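Local atomic coordinates of hypothetical protein TM1553 (Thermotoga maritima, PDB entry 1VRM), a protein that probably acts as an ApbE-type flavin transferase, attaching FMN covalently to target proteins. Residues A[243-248]-A[258-263]; A[252-257]-A[286-291]. One frame throughout, in Å; residues are numbered along the deposited sequence.

Contact 1: residues A[243-248]-A[258-263]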
loop_
_atom_site.group_PDB
_atom_site.type_symbol
_atom_site.label_atom_id
_atom_site.label_comp_id
_atom_site.label_asym_id
_atom_site.label_seq_id
_atom_site.Cartn_x
_atom_site.Cartn_y
_atom_site.Cartn_z
ATOM N N ASP A 243 -12.142 -23.531 7.526
ATOM C CA ASP A 243 -12.065 -24.900 6.965
ATOM C C ASP A 243 -10.816 -25.163 6.175
ATOM O O ASP A 243 -10.868 -25.724 5.081
ATOM C CB ASP A 243 -13.292 -25.216 6.112
ATOM C CG ASP A 243 -14.582 -25.136 6.900
ATOM O OD1 ASP A 243 -14.555 -25.420 8.129
ATOM O OD2 ASP A 243 -15.623 -24.784 6.293
ATOM N N GLY A 244 -9.686 -24.748 6.739
ATOM C CA GLY A 244 -8.384 -25.044 6.195
ATOM C C GLY A 244 -7.952 -24.163 5.049
ATOM O O GLY A 244 -6.842 -24.367 4.548
ATOM N N VAL A 245 -8.813 -23.205 4.652
ATOM C CA VAL A 245 -8.540 -22.322 3.521
ATOM C C VAL A 245 -8.270 -20.903 4.012
ATOM O O VAL A 245 -8.946 -20.407 4.924
ATOM C CB VAL A 245 -9.724 -22.242 2.568
ATOM C CG1 VAL A 245 -9.369 -21.363 1.372
ATOM C CG2 VAL A 245 -10.089 -23.619 2.106
ATOM N N ARG A 246 -7.258 -20.277 3.397
ATOM C CA ARG A 246 -6.878 -18.922 3.753
ATOM C C ARG A 246 -7.639 -17.900 2.899
ATOM O O ARG A 246 -7.696 -18.060 1.680
ATOM C CB ARG A 246 -5.392 -18.736 3.471
ATOM C CG ARG A 246 -4.873 -17.392 3.858
ATOM C CD ARG A 246 -3.392 -17.239 3.621
ATOM N NE ARG A 246 -2.661 -18.178 4.502
ATOM C CZ ARG A 246 -1.441 -18.039 4.961
ATOM N NH1 ARG A 246 -0.709 -16.967 4.684
ATOM N NH2 ARG A 246 -0.958 -18.984 5.761
ATOM N N TYR A 247 -8.187 -16.881 3.546
ATOM C CA TYR A 247 -8.844 -15.764 2.872
ATOM C C TYR A 247 -8.081 -14.531 3.318
ATOM O O TYR A 247 -8.088 -14.144 4.472
ATOM C CB TYR A 247 -10.323 -15.715 3.246
ATOM C CG TYR A 247 -10.992 -16.982 2.851
ATOM C CD1 TYR A 247 -11.480 -17.163 1.565
ATOM C CD2 TYR A 247 -11.155 -18.011 3.773
ATOM C CE1 TYR A 247 -12.073 -18.311 1.171
ATOM C CE2 TYR A 247 -11.767 -19.201 3.378
ATOM C CZ TYR A 247 -12.225 -19.339 2.079
ATOM O OH TYR A 247 -12.832 -20.501 1.631
ATOM N N HIS A 248 -7.393 -13.928 2.368
ATOM C CA HIS A 248 -6.572 -12.748 2.647
ATOM C C HIS A 248 -7.228 -11.505 1.987
ATOM O O HIS A 248 -8.170 -11.628 1.181
ATOM C CB HIS A 248 -5.162 -12.969 2.133
ATOM C CG HIS A 248 -5.094 -13.148 0.663
ATOM N ND1 HIS A 248 -5.178 -12.085 -0.217
ATOM C CD2 HIS A 248 -4.968 -14.265 -0.092
ATOM C CE1 HIS A 248 -5.124 -12.559 -1.452
ATOM N NE2 HIS A 248 -4.964 -13.870 -1.402
ATOM N N PRO A 258 -10.317 -13.243 -2.868
ATOM C CA PRO A 258 -8.885 -13.110 -2.701
ATOM C C PRO A 258 -8.183 -13.545 -3.950
ATOM O O PRO A 258 -8.512 -14.570 -4.554
ATOM C CB PRO A 258 -8.572 -14.021 -1.501
ATOM C CG PRO A 258 -9.813 -14.007 -0.710
ATOM C CD PRO A 258 -10.904 -14.023 -1.757
ATOM N N ALA A 259 -7.219 -12.755 -4.380
ATOM C CA ALA A 259 -6.451 -13.125 -5.563
ATOM C C ALA A 259 -5.586 -14.363 -5.227
ATOM O O ALA A 259 -5.018 -14.420 -4.140
ATOM C CB ALA A 259 -5.569 -11.958 -5.958
ATOM N N ARG A 260 -5.522 -15.333 -6.142
ATOM C CA ARG A 260 -4.872 -16.615 -5.915
ATOM C C ARG A 260 -3.630 -16.834 -6.769
ATOM O O ARG A 260 -3.378 -16.057 -7.702
ATOM C CB ARG A 260 -5.869 -17.756 -6.154
ATOM C CG ARG A 260 -7.162 -17.643 -5.287
ATOM C CD ARG A 260 -6.829 -17.653 -3.819
ATOM N NE ARG A 260 -8.003 -17.820 -2.957
ATOM C CZ ARG A 260 -7.926 -17.860 -1.631
ATOM N NH1 ARG A 260 -6.758 -17.729 -1.032
ATOM N NH2 ARG A 260 -9.021 -18.000 -0.900
ATOM N N GLY A 261 -2.813 -17.832 -6.423
ATOM C CA GLY A 261 -1.695 -18.179 -7.281
ATOM C C GLY A 261 -0.387 -17.498 -6.935
ATOM O O GLY A 261 0.653 -17.839 -7.499
ATOM N N VAL A 262 -0.422 -16.612 -5.940
ATOM C CA VAL A 262 0.723 -15.740 -5.612
ATOM C C VAL A 262 0.877 -15.612 -4.092
ATOM O O VAL A 262 -0.107 -15.420 -3.371
ATOM C CB VAL A 262 0.527 -14.306 -6.217
ATOM C CG1 VAL A 262 1.776 -13.443 -5.953
ATOM C CG2 VAL A 262 0.224 -14.371 -7.681
ATOM N N TRP A 263 2.095 -15.762 -3.578
ATOM C CA TRP A 263 2.364 -15.590 -2.176
ATOM C C TRP A 263 2.816 -14.164 -1.832
ATOM O O TRP A 263 2.390 -13.571 -0.818
ATOM C CB TRP A 263 3.360 -16.613 -1.658
ATOM C CG TRP A 263 2.787 -18.015 -1.528
ATOM C CD1 TRP A 263 1.476 -18.392 -1.564
ATOM C CD2 TRP A 263 3.537 -19.219 -1.260
ATOM N NE1 TRP A 263 1.370 -19.764 -1.371
ATOM C CE2 TRP A 263 2.618 -20.281 -1.164
ATOM C CE3 TRP A 263 4.880 -19.478 -1.068
ATOM C CZ2 TRP A 263 3.028 -21.598 -0.907
ATOM C CZ3 TRP A 263 5.278 -20.802 -0.810
ATOM C CH2 TRP A 263 4.362 -21.816 -0.745
#
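Arg260 grips the backbone carbonyl of Arg246 with both terminal nitrogens, tying the loop ahead of strand 262-269 to the second strand of a two-stranded antiparallel hairpin, 239-242 with 245-248. Arg246 O lies in the guanidinium plane and is 2.9 Å from each of Arg260 NH1 and NH2; two donors share one acceptor, and N-H...O angles near 145° show both bonds to be bent. The arginine chain bends at chi2 and then runs out extended, which carries the guanidinium back over Pro258, whose CB sits beneath the centre of its face. Tyr247 approaches the same group with its ring plane turned 61° away, CD1 standing 3.6 Å from Arg260 NH2. His248 holds CG between its backbone N and carbonyl carbon (chi1 63°), and the imidazole swings toward the loop. Pro258 CB packs over one face of that ring, 3.7 Å from the centroid, a CH-pi contact. Phe283 of helix 272-296 also meets the His248 ring, steeply inclined to it. The imidazole is fixed at both nitrogens: ND1 accepts from Ile250 N, and NE2 donates to Ala259 O at 2.8 Å, with the acceptor almost exactly in the ring plane.

Contact 2: residues A[252-257]-A[286-291]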
loop_
_atom_site.group_PDB
_atom_site.type_symbol
_atom_site.label_atom_id
_atom_site.label_comp_id
_atom_site.label_asym_id
_atom_site.label_seq_id
_atom_site.Cartn_x
_atom_site.Cartn_y
_atom_site.Cartn_z
ATOM N N ASP A 252 -9.153 -9.590 -5.757
ATOM C CA ASP A 252 -9.212 -9.283 -7.194
ATOM C C ASP A 252 -10.504 -8.465 -7.430
ATOM O O ASP A 252 -11.602 -8.967 -7.293
ATOM C CB ASP A 252 -9.202 -10.577 -7.994
ATOM C CG ASP A 252 -9.167 -10.330 -9.495
ATOM O OD1 ASP A 252 -9.565 -9.217 -9.942
ATOM O OD2 ASP A 252 -8.769 -11.282 -10.213
ATOM N N PRO A 253 -10.355 -7.174 -7.783
ATOM C CA PRO A 253 -11.581 -6.397 -7.943
ATOM C C PRO A 253 -12.532 -6.849 -9.031
ATOM O O PRO A 253 -13.715 -6.463 -8.980
ATOM C CB PRO A 253 -11.061 -4.981 -8.272
ATOM C CG PRO A 253 -9.712 -4.948 -7.653
ATOM C CD PRO A 253 -9.175 -6.308 -7.957
ATOM N N SER A 254 -12.063 -7.691 -9.949
ATOM C CA SER A 254 -12.923 -8.175 -11.044
ATOM C C SER A 254 -13.704 -9.410 -10.614
ATOM O O SER A 254 -14.695 -9.737 -11.254
ATOM C CB SER A 254 -12.084 -8.470 -12.298
ATOM O OG SER A 254 -11.239 -9.602 -12.092
ATOM N N THR A 255 -13.268 -10.111 -9.557
ATOM C CA THR A 255 -13.954 -11.331 -9.119
ATOM C C THR A 255 -14.603 -11.218 -7.744
ATOM O O THR A 255 -15.554 -11.946 -7.439
ATOM C CB THR A 255 -13.004 -12.525 -9.044
ATOM O OG1 THR A 255 -12.146 -12.435 -7.910
ATOM C CG2 THR A 255 -12.209 -12.616 -10.332
ATOM N N GLY A 256 -14.052 -10.334 -6.920
ATOM C CA GLY A 256 -14.521 -10.202 -5.534
ATOM C C GLY A 256 -14.006 -11.236 -4.545
ATOM O O GLY A 256 -14.437 -11.235 -3.405
ATOM N N TYR A 257 -13.062 -12.086 -4.970
ATOM C CA TYR A 257 -12.458 -13.093 -4.110
ATOM C C TYR A 257 -10.956 -12.736 -3.934
ATOM O O TYR A 257 -10.373 -12.007 -4.772
ATOM C CB TYR A 257 -12.595 -14.496 -4.705
ATOM C CG TYR A 257 -13.975 -15.091 -4.640
ATOM C CD1 TYR A 257 -14.895 -14.878 -5.661
ATOM C CD2 TYR A 257 -14.350 -15.832 -3.531
ATOM C CE1 TYR A 257 -16.195 -15.448 -5.580
ATOM C CE2 TYR A 257 -15.638 -16.395 -3.434
ATOM C CZ TYR A 257 -16.542 -16.193 -4.467
ATOM O OH TYR A 257 -17.823 -16.756 -4.343
ATOM N N ALA A 286 -0.487 -11.205 -11.165
ATOM C CA ALA A 286 0.567 -12.241 -11.356
ATOM C C ALA A 286 0.009 -13.667 -11.292
ATOM O O ALA A 286 0.639 -14.617 -11.772
ATOM C CB ALA A 286 1.674 -12.081 -10.369
ATOM N N GLY A 287 -1.152 -13.841 -10.681
ATOM C CA GLY A 287 -1.751 -15.162 -10.653
ATOM C C GLY A 287 -2.392 -15.533 -11.975
ATOM O O GLY A 287 -2.774 -16.683 -12.163
ATOM N N LYS A 288 -2.491 -14.591 -12.908
ATOM C CA LYS A 288 -3.048 -14.869 -14.232
ATOM C C LYS A 288 -1.960 -15.030 -15.319
ATOM O O LYS A 288 -2.039 -15.938 -16.133
ATOM C CB LYS A 288 -4.005 -13.763 -14.634
ATOM C CG LYS A 288 -5.154 -13.559 -13.627
ATOM C CD LYS A 288 -5.691 -12.154 -13.650
ATOM C CE LYS A 288 -6.655 -11.956 -12.471
ATOM N NZ LYS A 288 -7.128 -10.570 -12.416
ATOM N N ASP A 289 -1.005 -14.106 -15.368
ATOM C CA ASP A 289 0.106 -14.200 -16.353
ATOM C C ASP A 289 1.346 -13.567 -15.717
ATOM O O ASP A 289 1.659 -12.385 -15.944
ATOM C CB ASP A 289 -0.307 -13.546 -17.684
ATOM C CG ASP A 289 0.706 -13.787 -18.820
ATOM O OD1 ASP A 289 1.850 -14.218 -18.530
ATOM O OD2 ASP A 289 0.337 -13.577 -19.988
ATOM N N TRP A 290 2.037 -14.343 -14.892
ATOM C CA TRP A 290 3.189 -13.822 -14.183
ATOM C C TRP A 290 4.289 -13.362 -15.156
ATOM O O TRP A 290 4.992 -12.393 -14.895
ATOM C CB TRP A 290 3.754 -14.786 -13.142
ATOM C CG TRP A 290 4.455 -16.019 -13.628
ATOM C CD1 TRP A 290 3.932 -17.265 -13.662
ATOM C CD2 TRP A 290 5.802 -16.138 -14.122
ATOM N NE1 TRP A 290 4.842 -18.153 -14.115
ATOM C CE2 TRP A 290 6.005 -17.511 -14.420
ATOM C CE3 TRP A 290 6.848 -15.247 -14.348
ATOM C CZ2 TRP A 290 7.197 -17.989 -14.909
ATOM C CZ3 TRP A 290 8.031 -15.737 -14.823
ATOM C CH2 TRP A 290 8.195 -17.097 -15.099
ATOM N N ARG A 291 4.458 -14.056 -16.287
ATOM C CA ARG A 291 5.525 -13.663 -17.211
ATOM C C ARG A 291 5.279 -12.270 -17.775
ATOM O O ARG A 291 6.231 -11.502 -17.947
ATOM C CB ARG A 291 5.623 -14.682 -18.379
ATOM C CG ARG A 291 6.140 -16.020 -17.986
ATOM C CD ARG A 291 6.091 -17.008 -19.131
ATOM N NE ARG A 291 6.625 -18.307 -18.731
ATOM C CZ ARG A 291 5.954 -19.198 -17.990
ATOM N NH1 ARG A 291 4.708 -18.978 -17.574
ATOM N NH2 ARG A 291 6.527 -20.344 -17.682
#
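A single salt bridge carries nearly all of this contact: Lys288 NZ lies 2.8 Å from Asp252 OD2, although the closest CA atoms of the two segments, those of Asp252 and Gly287, are 10.1 Å apart. The gap is spanned by the lysine, whose chain is extended beyond CG and meets the aspartate from the opposite direction. Its ammonium reaches OD2 from above the carboxylate plane, 36° out of it, and Lys288 CE follows at 3.2 Å from the same Asp252 oxygen. The Asp252 side chain extends away from its own backbone N (chi1 -176°), which puts the carboxylate between lysine and loop; OD1 faces the loop. There OD1 takes the Ser254 backbone N at 2.9 Å, which defines an Asx turn, and Ser254 OG at 2.8 Å, both from one face of the carboxylate. Asp252 O accepts from Thr255 N and Gly256 N, and Thr255 OG1 closes an ST turn with Tyr257 N. Were Asp252 an alanine, the Lys288 ammonium would probably lose its counter-charge here, and both Ser254 N and OG the acceptor that holds the turn. The loop, which joins strand 245-248 to strand 262-269, rests its Tyr257 on helix 128-135, while across the bridge helix 272-296 sets Ala286 and Trp290 against strand 303-308.

How the contacts relate
The centres of contacts 1 and 2 are about 12 Å apart, on the same side of the chain's centre. Their segments alternate along the chain, 243-248, 252-257, 258-263 and then 286-291, so the middle two form one unbroken run, 252-263, that leads into strand 262-269 of the eight-stranded antiparallel sheet. Helix 272-296 follows that strand. The two contacts meet directly where Val262 CG2 packs 3.3 Å from Gly287 N, strand start against helix. Contact 1 thus holds this run to the hairpin and contact 2 links it to the helix, joining hairpin, loop, sheet and helix within the ApbE family region.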